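Local structure of acetylxylan esterase (5BN1) at residues L9-D14 with G36-V41; N64-L69 with D111-T116; D93-Y98 with R192-V197; Q173-E178 with H200-R205. The protein cleaves acetyl side groups from the xylose units of xylan and xylo-oligosaccharides, as a serine esterase of the GDSL family that assembles into a doughnut-shaped octamer. The protein carries 1 engineered substitution. One frame throughout, in Å; residues are numbered along the deposited sequence.

Interaction 1. Residues L9-D14 with G36-V41; sequences LLFIGD and GYVAYV
F11 and V38 carry most of this contact, with Y37 joining them from the first residue of the helix. The F11 ring leaves the strand with CG anti to its own carbonyl carbon and lies under V38, whose methyl CG2 sits over one face of the ring, 3.9 Å from the centroid and 22° off the normal, a CH-pi contact. The other methyl, CG1, stays on the same side, above the rim, 3.6 Å from F11 CD2. With CG1 anti to the backbone N and CG2 anti to the carbonyl carbon, both branches of the valine come over the same face. L9 CD1, from the same strand, lies on the opposite face, offset toward the rim.

Y37 comes obliquely, its plane turned 82° from that of F11, and its CE2 approaches F11 CE1 at 4.0 Å. V41, one turn on from V38, adds CG1 at 4.2 Å from F11 CZ. In the fold this is the packing of a helix on a parallel sheet, as in the SGNH hydrolases: segment 9-13 of strand 8-13 and segment 37-41 of helix 37-48 run nearly antiparallel, their axes 10.7 Å apart at 162°.

The phenol end of Y37 is tied down by polar partners. Its OH makes a hydrogen bond with T17 OG1 and lies 2.9 Å from a water oxygen, and that water donates to I12 O, bridging the tyrosine to the strand backbone. Beyond the two segments, F207 meets the F11 ring at a slant, and S86 of the neighbouring strand 84-88 touches it as well.

Interaction 2. Residues N64-L69 with D111-T116; sequences NTVRDL and DEYEAT. With IMD (imidazole), chain F.
R67 and E112 meet at the outer side through a two-pronged salt bridge. The guanidinium presents its NE and NH2 side-on, NE to E112 OE2 and NH2 to E112 OE1, both at 2.8 Å and nearly straight (173° and 167°). Each carboxylate oxygen uses its syn lone pair, and the two planes lie 24° apart, so the paired bonds fix the rotation of both groups. E112 reaches across on an extended chain, whereas R67 bends at chi3 to bring its edge round. Both residues remain partly exposed to solvent, though R67 NH1 also bonds to E105 O. Further out, a bound imidazole, probably from the crystallisation liquor, donates a weak bond from N3 to E114 OE2.

The tight part lies inward and is apolar. V66 CG1 packs 3.8 Å from Y113 CD1, while V66 CG2 lies 3.9 Å from T116 CG2. T116 OG1 donates back to E112 O.

T65 and D68 form a capping box at the start of helix 66-78: T65 N donates to D68 OD2, and the return bonds to T65 OG1 are weak. That helix start rests against helix 110-124, with Y113 OH bonded to I89 O beyond strand 84-88 and its ring touching helix 146-165.

Interaction 3. Residues D93-Y98 with R192-V197; sequences DVWRQY and RVHPSV
The backbones stay well apart, W95 on helix 91-99 and V193 in an irregular loop being nearest at 9.3 Å between CA atoms, and the indole of W95 bridges the gap. V193 approaches from the opposite direction and lays its CG2 over the six-membered ring, 3.7 Å from the centroid and only 10° off the normal, a CH-pi contact. V193 CG1 reaches the rim at 3.8 Å from W95 CZ3. H194 meets the same end of the indole differently: its CE1 lies in the plane of the indole at the edge, 3.8 Å from W95 CZ3, with the two rings inclined at 47°. On the indole face away from V193 lies R96 NH1, offset toward the rim.

H194 is inferred to belong to the charge relay system, and the geometry agrees: ND1 bonds to D191 and NE2 to the OG of S15, the inferred nucleophile. V193 CG1 lies over the centre of the imidazole, so the valine covers a face of each ring. An alanine in place of W95 would probably leave V193 CG2 without the ring it rests on and take away the indole edge that borders H194 CE1.

The contact ties helix 91-99 to the loop that leads into helix 197-211. I16 of helix 15-18 touches V193 and H194, M147 of helix 146-165 packs on W95, and W190 of a neighbouring subunit stacks on the indole.

Interaction 4. Residues Q173-E178 with H200-R205; sequences QAAFNE and HMILAR
I202 stands over the ring of F176, its CG2 methyl above the centre and 4.1 Å from the centroid, just 10° off the normal, a CH-pi contact. The same isoleucine uses its longer branch too: CD1 turns to the rim and comes to 3.8 Å from F176 CE1. With CG2 anti to the backbone N and CG1 anti to the carbonyl carbon (chi1 -70°), I202 spreads its two branches over different parts of one ring. The L203 side chain crosses that of F176 obliquely, its CD2 reaching 3.9 Å from F176 CE2.

A175 fills the place where the backbones come nearest. Its CB touches I202 CG2 at 3.7 Å, and its small size goes with a separation of 6.5 Å between the CA atoms of A175 and I202. The axes of segments 173-178 and 200-205 pass 9.5 Å apart at 129°, well off antiparallel. A serine in place of F176 would probably strip I202 CG2 of the face it lies on and open a gap beside L203 CD2.

F137 meets the F176 ring at a slant, and L203 also touches Y37 of helix 37-48. I202 also packs on A47 of a neighbouring subunit. The contact between the two segments is made by aliphatic carbons and a phenyl ring, so this helix pair is held by close apolar packing, with no polar pairing to set its direction.

In the fold
The four contacts lie in one SGNH-type domain built round a parallel sheet, and interaction 1 is the one that involves a strand directly. Interactions 2 and 4 sit on opposite sides of the chain's centre, their centres 23 Å apart. Along the chain interaction 1 closes before the others open, while interaction 3 alternates with both 2 and 4. V66 N to D93 OD2 joins 2 with 3, and helix 37-48 meets helix 197-211 between 1 and 4, whose centres are 14 Å apart. Interaction 3, holding the inferred catalytic H194, touches each of the other three. Interactions 1, 3 and 4 also touch one and the same neighbouring subunit of the octamer, a different one from that which stacks W190 on W95.

Interaction 1. Residues L9-D14 with G36-V41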
# COMPACT_ATOMS: atom_id res chain seq x y z
N LEU A 9 -8.84 35.41 5.84
CA LEU A 9 -7.46 35.63 5.44
C LEU A 9 -7.09 34.45 4.59
O LEU A 9 -7.20 33.29 5.02
CB LEU A 9 -6.56 35.71 6.66
CG LEU A 9 -5.03 35.52 6.46
CD1 LEU A 9 -4.45 36.56 5.49
CD2 LEU A 9 -4.39 35.69 7.80
N LEU A 10 -6.69 34.69 3.34
CA LEU A 10 -6.41 33.70 2.37
C LEU A 10 -4.95 33.82 2.03
O LEU A 10 -4.45 34.87 1.66
CB LEU A 10 -7.25 33.82 1.11
CG LEU A 10 -7.08 32.84 -0.00
CD1 LEU A 10 -8.39 32.74 -0.78
CD2 LEU A 10 -6.03 33.26 -1.00
N PHE A 11 -4.19 32.69 2.10
CA PHE A 11 -2.77 32.61 1.76
C PHE A 11 -2.67 31.89 0.44
O PHE A 11 -3.30 30.88 0.15
CB PHE A 11 -2.00 31.81 2.82
CG PHE A 11 -1.84 32.48 4.13
CD1 PHE A 11 -0.71 33.15 4.40
CD2 PHE A 11 -2.80 32.25 5.16
CE1 PHE A 11 -0.48 33.76 5.63
CE2 PHE A 11 -2.57 32.81 6.39
CZ PHE A 11 -1.46 33.56 6.65
N ILE A 12 -1.79 32.47 -0.41
CA ILE A 12 -1.54 31.89 -1.70
C ILE A 12 -0.02 31.98 -2.00
O ILE A 12 0.71 32.84 -1.52
CB ILE A 12 -2.44 32.40 -2.83
CG1 ILE A 12 -2.44 31.47 -4.05
CG2 ILE A 12 -2.10 33.85 -3.13
CD1 ILE A 12 -3.54 31.72 -5.10
N GLY A 13 0.47 30.96 -2.73
CA GLY A 13 1.83 30.84 -3.02
C GLY A 13 2.12 29.43 -3.54
O GLY A 13 1.30 28.76 -4.13
N ASP A 14 3.41 29.04 -3.32
CA ASP A 14 3.99 27.76 -3.79
C ASP A 14 4.07 26.71 -2.67
O ASP A 14 3.31 26.79 -1.75
CB ASP A 14 5.31 28.10 -4.46
CG ASP A 14 6.25 28.79 -3.58
OD1 ASP A 14 6.22 28.59 -2.34
OD2 ASP A 14 7.02 29.64 -4.04
N GLY A 36 3.14 24.01 7.82
CA GLY A 36 4.20 25.01 7.79
C GLY A 36 3.63 26.32 8.32
O GLY A 36 2.81 26.45 9.24
N TYR A 37 4.20 27.38 7.72
CA TYR A 37 4.06 28.71 8.37
C TYR A 37 2.58 29.15 8.43
O TYR A 37 2.26 29.83 9.38
CB TYR A 37 4.91 29.84 7.72
CG TYR A 37 4.42 30.42 6.41
CD1 TYR A 37 4.65 29.82 5.17
CD2 TYR A 37 3.56 31.53 6.42
CE1 TYR A 37 4.13 30.31 3.96
CE2 TYR A 37 3.06 32.01 5.23
CZ TYR A 37 3.31 31.43 4.04
OH TYR A 37 2.75 31.89 2.81
N VAL A 38 1.76 28.79 7.45
CA VAL A 38 0.34 29.16 7.53
C VAL A 38 -0.32 28.58 8.81
O VAL A 38 -0.90 29.27 9.58
CB VAL A 38 -0.39 28.76 6.28
CG1 VAL A 38 -1.91 29.00 6.40
CG2 VAL A 38 0.16 29.53 5.06
N ALA A 39 -0.07 27.30 9.01
CA ALA A 39 -0.63 26.69 10.18
C ALA A 39 -0.08 27.31 11.42
O ALA A 39 -0.81 27.41 12.44
CB ALA A 39 -0.37 25.19 10.16
N TYR A 40 1.21 27.60 11.46
CA TYR A 40 1.83 28.17 12.63
C TYR A 40 1.27 29.56 12.97
O TYR A 40 1.06 29.92 14.12
CB TYR A 40 3.34 28.21 12.56
CG TYR A 40 4.06 26.90 12.36
CD1 TYR A 40 3.41 25.73 12.59
CD2 TYR A 40 5.35 26.89 12.07
CE1 TYR A 40 4.08 24.50 12.37
CE2 TYR A 40 6.04 25.69 11.81
CZ TYR A 40 5.41 24.54 11.99
OH TYR A 40 6.08 23.30 11.82
N VAL A 41 1.06 30.36 11.90
CA VAL A 41 0.42 31.64 12.09
C VAL A 41 -0.96 31.48 12.73
O VAL A 41 -1.27 32.19 13.69
CB VAL A 41 0.37 32.38 10.70
CG1 VAL A 41 -0.67 33.51 10.77
CG2 VAL A 41 1.74 32.87 10.22
O HOH W 1 1.22 33.92 1.49

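Interaction 2. Residues N64-L69 with D111-T116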
# COMPACT_ATOMS: atom_id res chain seq x y z
N ASN A 64 4.33 26.26 -7.98
CA ASN A 64 3.79 27.45 -8.72
C ASN A 64 4.78 28.61 -8.82
O ASN A 64 5.58 28.90 -7.96
CB ASN A 64 2.53 27.97 -8.03
CG ASN A 64 1.27 27.31 -8.38
OD1 ASN A 64 1.18 26.21 -9.07
ND2 ASN A 64 0.27 28.02 -8.07
N THR A 65 4.65 29.28 -9.98
CA THR A 65 5.23 30.58 -10.25
C THR A 65 4.04 31.56 -10.25
O THR A 65 2.89 31.22 -10.15
CB THR A 65 5.88 30.60 -11.58
OG1 THR A 65 4.85 30.42 -12.60
CG2 THR A 65 6.93 29.54 -11.79
N VAL A 66 4.39 32.82 -10.47
CA VAL A 66 3.28 33.82 -10.53
C VAL A 66 2.42 33.60 -11.79
O VAL A 66 1.25 33.97 -11.81
CB VAL A 66 3.84 35.25 -10.43
CG1 VAL A 66 4.48 35.73 -11.74
CG2 VAL A 66 2.72 36.21 -10.03
N ARG A 67 2.97 32.97 -12.81
CA ARG A 67 2.24 32.67 -14.01
C ARG A 67 1.14 31.65 -13.66
O ARG A 67 -0.04 31.72 -14.07
CB ARG A 67 3.15 32.11 -15.03
CG ARG A 67 2.45 31.75 -16.35
CD ARG A 67 3.41 31.01 -17.29
NE ARG A 67 4.66 31.71 -17.62
CZ ARG A 67 5.82 31.18 -17.90
NH1 ARG A 67 6.01 29.81 -17.80
NH2 ARG A 67 6.84 31.90 -18.24
N ASP A 68 1.45 30.65 -12.78
CA ASP A 68 0.45 29.76 -12.34
C ASP A 68 -0.58 30.42 -11.44
O ASP A 68 -1.77 30.04 -11.48
CB ASP A 68 1.10 28.59 -11.57
CG ASP A 68 2.07 27.84 -12.42
OD1 ASP A 68 1.67 27.31 -13.51
OD2 ASP A 68 3.26 27.65 -12.04
N LEU A 69 -0.16 31.32 -10.59
CA LEU A 69 -1.13 32.11 -9.79
C LEU A 69 -2.14 32.80 -10.65
O LEU A 69 -3.31 32.70 -10.42
CB LEU A 69 -0.47 33.09 -8.88
CG LEU A 69 0.48 32.60 -7.82
CD1 LEU A 69 0.75 33.62 -6.75
CD2 LEU A 69 0.01 31.36 -7.11
N ASP A 111 10.58 40.74 -16.12
CA ASP A 111 9.47 41.44 -16.74
C ASP A 111 8.12 40.81 -16.62
O ASP A 111 7.14 41.47 -16.29
CB ASP A 111 9.77 41.74 -18.24
CG ASP A 111 9.96 40.53 -19.09
OD1 ASP A 111 10.48 39.48 -18.64
OD2 ASP A 111 9.55 40.55 -20.27
N GLU A 112 8.02 39.48 -16.80
CA GLU A 112 6.80 38.76 -16.59
C GLU A 112 6.40 38.77 -15.11
O GLU A 112 5.25 38.95 -14.84
CB GLU A 112 6.88 37.33 -17.13
CG GLU A 112 5.61 36.59 -17.03
CD GLU A 112 5.61 35.14 -17.55
OE1 GLU A 112 6.67 34.68 -18.00
OE2 GLU A 112 4.57 34.50 -17.42
N TYR A 113 7.37 38.61 -14.26
CA TYR A 113 7.09 38.60 -12.82
C TYR A 113 6.49 39.92 -12.32
O TYR A 113 5.40 39.88 -11.72
CB TYR A 113 8.36 38.24 -12.06
CG TYR A 113 8.17 38.14 -10.57
CD1 TYR A 113 7.66 36.99 -10.01
CD2 TYR A 113 8.59 39.16 -9.77
CE1 TYR A 113 7.50 36.88 -8.66
CE2 TYR A 113 8.48 39.08 -8.35
CZ TYR A 113 7.91 37.89 -7.84
OH TYR A 113 7.82 37.85 -6.46
N GLU A 114 7.16 40.98 -12.66
CA GLU A 114 6.68 42.29 -12.22
C GLU A 114 5.34 42.56 -12.81
O GLU A 114 4.42 43.06 -12.13
CB GLU A 114 7.70 43.41 -12.55
CG GLU A 114 7.34 44.80 -11.98
CD GLU A 114 6.45 45.66 -12.86
OE1 GLU A 114 6.10 45.30 -13.98
OE2 GLU A 114 6.08 46.74 -12.25
N ALA A 115 5.16 42.36 -14.13
CA ALA A 115 3.87 42.73 -14.68
C ALA A 115 2.74 41.94 -14.23
O ALA A 115 1.65 42.46 -13.96
CB ALA A 115 3.95 42.60 -16.17
N THR A 116 2.95 40.59 -14.00
CA THR A 116 1.89 39.74 -13.59
C THR A 116 1.56 40.00 -12.08
O THR A 116 0.39 40.12 -11.75
CB THR A 116 2.26 38.26 -13.81
OG1 THR A 116 2.59 38.03 -15.21
CG2 THR A 116 1.15 37.33 -13.40
N1 IMD F . 7.60 49.49 -9.15
C2 IMD F . 6.71 48.57 -9.83
N3 IMD F . 7.55 47.82 -10.43
C4 IMD F . 8.83 48.34 -10.51
C5 IMD F . 8.92 49.39 -9.56

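Interaction 3. Residues D93-Y98 with R192-V197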
# COMPACT_ATOMS: atom_id res chain seq x y z
N ASP A 93 9.84 31.01 -9.81
CA ASP A 93 10.10 31.92 -10.92
C ASP A 93 11.58 32.07 -11.15
O ASP A 93 12.05 32.13 -12.31
CB ASP A 93 9.44 33.24 -10.61
CG ASP A 93 7.99 33.12 -10.22
OD1 ASP A 93 7.67 32.43 -9.16
OD2 ASP A 93 7.06 33.66 -10.87
N VAL A 94 12.36 32.17 -10.08
CA VAL A 94 13.77 32.26 -10.01
C VAL A 94 14.41 30.87 -10.17
O VAL A 94 15.34 30.70 -10.93
CB VAL A 94 14.22 32.95 -8.74
CG1 VAL A 94 15.68 32.93 -8.60
CG2 VAL A 94 13.69 34.42 -8.73
N TRP A 95 14.01 29.96 -9.29
CA TRP A 95 14.75 28.67 -9.18
C TRP A 95 14.87 27.98 -10.51
O TRP A 95 15.93 27.43 -10.79
CB TRP A 95 14.05 27.79 -8.17
CG TRP A 95 14.90 26.73 -7.51
CD1 TRP A 95 16.24 26.56 -7.58
CD2 TRP A 95 14.42 25.87 -6.45
NE1 TRP A 95 16.64 25.53 -6.72
CE2 TRP A 95 15.54 25.11 -6.02
CE3 TRP A 95 13.18 25.62 -5.94
CZ2 TRP A 95 15.40 24.19 -4.95
CZ3 TRP A 95 13.03 24.67 -4.95
CH2 TRP A 95 14.16 23.98 -4.48
N ARG A 96 13.80 27.94 -11.28
CA ARG A 96 13.87 27.31 -12.60
C ARG A 96 14.97 27.76 -13.49
O ARG A 96 15.53 27.03 -14.32
CB ARG A 96 12.51 27.30 -13.29
CG ARG A 96 11.40 26.58 -12.62
CD ARG A 96 11.56 25.06 -12.50
NE ARG A 96 12.35 24.75 -11.30
CZ ARG A 96 11.88 24.77 -10.06
NH1 ARG A 96 12.72 24.47 -9.04
NH2 ARG A 96 10.65 25.16 -9.76
N GLN A 97 15.29 29.06 -13.40
CA GLN A 97 16.36 29.65 -14.16
C GLN A 97 17.74 29.03 -13.90
O GLN A 97 18.67 29.10 -14.66
CB GLN A 97 16.45 31.18 -13.99
CG GLN A 97 15.15 31.89 -14.29
CD GLN A 97 15.16 33.36 -14.02
OE1 GLN A 97 16.17 34.06 -14.41
NE2 GLN A 97 14.11 33.88 -13.45
N TYR A 98 17.87 28.53 -12.63
CA TYR A 98 19.09 27.94 -12.13
C TYR A 98 19.08 26.40 -12.08
O TYR A 98 20.17 25.86 -12.34
CB TYR A 98 19.35 28.53 -10.69
CG TYR A 98 19.70 30.02 -10.79
CD1 TYR A 98 20.95 30.40 -11.18
CD2 TYR A 98 18.76 31.00 -10.50
CE1 TYR A 98 21.31 31.74 -11.34
CE2 TYR A 98 19.09 32.31 -10.69
CZ TYR A 98 20.32 32.65 -11.09
OH TYR A 98 20.71 33.99 -11.32
N ARG A 192 18.11 24.88 0.42
CA ARG A 192 18.04 26.33 0.52
C ARG A 192 16.70 26.90 0.25
O ARG A 192 16.65 28.17 0.16
CB ARG A 192 19.22 27.04 -0.21
CG ARG A 192 20.60 26.67 0.33
CD ARG A 192 21.73 27.33 -0.41
NE ARG A 192 22.04 26.58 -1.66
CZ ARG A 192 22.82 27.05 -2.65
NH1 ARG A 192 23.43 28.18 -2.45
NH2 ARG A 192 23.05 26.38 -3.75
N VAL A 193 15.66 26.12 0.13
CA VAL A 193 14.33 26.59 -0.12
C VAL A 193 13.34 26.08 0.90
O VAL A 193 12.60 26.86 1.50
CB VAL A 193 13.89 26.24 -1.52
CG1 VAL A 193 12.41 26.52 -1.73
CG2 VAL A 193 14.78 27.04 -2.51
N HIS A 194 13.24 24.74 1.08
CA HIS A 194 12.24 24.10 1.88
C HIS A 194 12.78 23.90 3.29
O HIS A 194 13.65 23.02 3.48
CB HIS A 194 11.91 22.74 1.30
CG HIS A 194 11.29 22.84 -0.07
ND1 HIS A 194 11.98 22.62 -1.19
CD2 HIS A 194 10.04 23.23 -0.44
CE1 HIS A 194 11.18 22.72 -2.23
NE2 HIS A 194 10.02 23.17 -1.81
N PRO A 195 12.33 24.67 4.24
CA PRO A 195 12.95 24.65 5.53
C PRO A 195 12.31 23.70 6.57
O PRO A 195 11.24 23.18 6.35
CB PRO A 195 12.89 26.08 6.02
CG PRO A 195 11.65 26.49 5.52
CD PRO A 195 11.36 25.78 4.18
N SER A 196 13.10 23.53 7.61
CA SER A 196 12.64 22.82 8.80
C SER A 196 11.49 23.59 9.47
O SER A 196 11.11 24.76 9.13
CB SER A 196 13.69 22.78 9.90
OG SER A 196 14.19 24.02 10.26
N VAL A 197 10.97 23.03 10.56
CA VAL A 197 10.02 23.73 11.41
C VAL A 197 10.56 25.09 11.78
O VAL A 197 9.85 26.11 11.89
CB VAL A 197 9.71 22.93 12.70
CG1 VAL A 197 8.95 23.76 13.74
CG2 VAL A 197 9.05 21.60 12.33

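Interaction 4. Residues Q173-E178 with H200-R205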
# COMPACT_ATOMS: atom_id res chain seq x y z
N GLN A 173 13.33 37.47 3.24
CA GLN A 173 14.76 37.37 3.14
C GLN A 173 15.46 37.96 4.31
O GLN A 173 16.36 37.38 4.81
CB GLN A 173 15.33 38.02 1.82
CG GLN A 173 16.76 37.68 1.58
CD GLN A 173 17.00 36.22 1.33
OE1 GLN A 173 17.91 35.58 2.04
NE2 GLN A 173 16.33 35.69 0.44
N ALA A 174 15.07 39.18 4.72
CA ALA A 174 15.71 39.79 5.85
C ALA A 174 15.50 38.94 7.11
O ALA A 174 16.47 38.88 7.88
CB ALA A 174 15.06 41.14 6.11
N ALA A 175 14.37 38.27 7.19
CA ALA A 175 14.08 37.40 8.39
C ALA A 175 15.09 36.24 8.39
O ALA A 175 15.73 35.93 9.42
CB ALA A 175 12.68 36.95 8.36
N PHE A 176 15.32 35.64 7.22
CA PHE A 176 16.34 34.56 7.17
C PHE A 176 17.75 35.07 7.34
O PHE A 176 18.60 34.46 7.91
CB PHE A 176 16.22 33.76 5.91
CG PHE A 176 15.10 32.74 5.92
CD1 PHE A 176 15.26 31.58 6.73
CD2 PHE A 176 13.99 32.88 5.18
CE1 PHE A 176 14.25 30.69 6.76
CE2 PHE A 176 12.98 31.97 5.20
CZ PHE A 176 13.10 30.87 6.09
N ASN A 177 18.05 36.25 6.75
CA ASN A 177 19.38 36.75 6.82
C ASN A 177 19.85 36.91 8.27
O ASN A 177 21.05 36.66 8.52
CB ASN A 177 19.44 38.12 6.14
CG ASN A 177 19.32 38.06 4.62
OD1 ASN A 177 19.43 37.00 4.05
ND2 ASN A 177 19.06 39.22 4.00
N GLU A 178 18.94 37.32 9.14
CA GLU A 178 19.35 37.48 10.59
C GLU A 178 19.80 36.13 11.18
O GLU A 178 20.86 36.03 11.79
CB GLU A 178 18.21 38.04 11.31
CG GLU A 178 18.49 38.15 12.84
CD GLU A 178 19.59 39.16 13.23
OE1 GLU A 178 19.99 40.13 12.45
OE2 GLU A 178 20.06 38.90 14.41
N HIS A 200 10.02 27.58 9.08
CA HIS A 200 8.58 27.95 9.02
C HIS A 200 8.26 28.88 10.17
O HIS A 200 7.36 29.75 10.04
CB HIS A 200 7.70 26.74 8.90
CG HIS A 200 7.60 26.27 7.47
ND1 HIS A 200 8.35 25.28 6.85
CD2 HIS A 200 6.86 26.79 6.51
CE1 HIS A 200 7.99 25.20 5.55
NE2 HIS A 200 7.06 26.14 5.37
N MET A 201 8.89 28.70 11.33
CA MET A 201 8.71 29.60 12.44
C MET A 201 9.24 30.98 12.12
O MET A 201 8.64 31.99 12.49
CB MET A 201 9.36 29.12 13.76
CG MET A 201 8.55 28.00 14.32
SD MET A 201 6.90 28.52 14.99
CE MET A 201 6.60 26.82 15.54
N ILE A 202 10.39 31.05 11.49
CA ILE A 202 10.98 32.36 11.00
C ILE A 202 9.93 33.06 10.15
O ILE A 202 9.67 34.27 10.32
CB ILE A 202 12.30 32.12 10.30
CG1 ILE A 202 13.40 31.70 11.25
CG2 ILE A 202 12.72 33.39 9.50
CD1 ILE A 202 14.60 31.09 10.54
N LEU A 203 9.38 32.35 9.20
CA LEU A 203 8.34 32.88 8.31
C LEU A 203 7.13 33.33 9.08
O LEU A 203 6.60 34.41 8.87
CB LEU A 203 7.95 31.94 7.22
CG LEU A 203 9.02 31.59 6.18
CD1 LEU A 203 8.62 30.39 5.34
CD2 LEU A 203 9.16 32.82 5.25
N ALA A 204 6.61 32.47 9.98
CA ALA A 204 5.38 32.85 10.72
C ALA A 204 5.68 34.09 11.56
O ALA A 204 4.80 35.00 11.68
CB ALA A 204 4.97 31.71 11.60
N ARG A 205 6.82 34.17 12.21
CA ARG A 205 7.16 35.28 13.05
C ARG A 205 7.24 36.59 12.19
O ARG A 205 6.70 37.61 12.62
CB ARG A 205 8.52 35.02 13.68
CG ARG A 205 9.00 36.15 14.51
CD ARG A 205 10.37 35.90 15.10
NE ARG A 205 10.76 36.94 16.05
CZ ARG A 205 12.00 37.38 16.21
NH1 ARG A 205 12.99 36.85 15.58
NH2 ARG A 205 12.25 38.35 17.11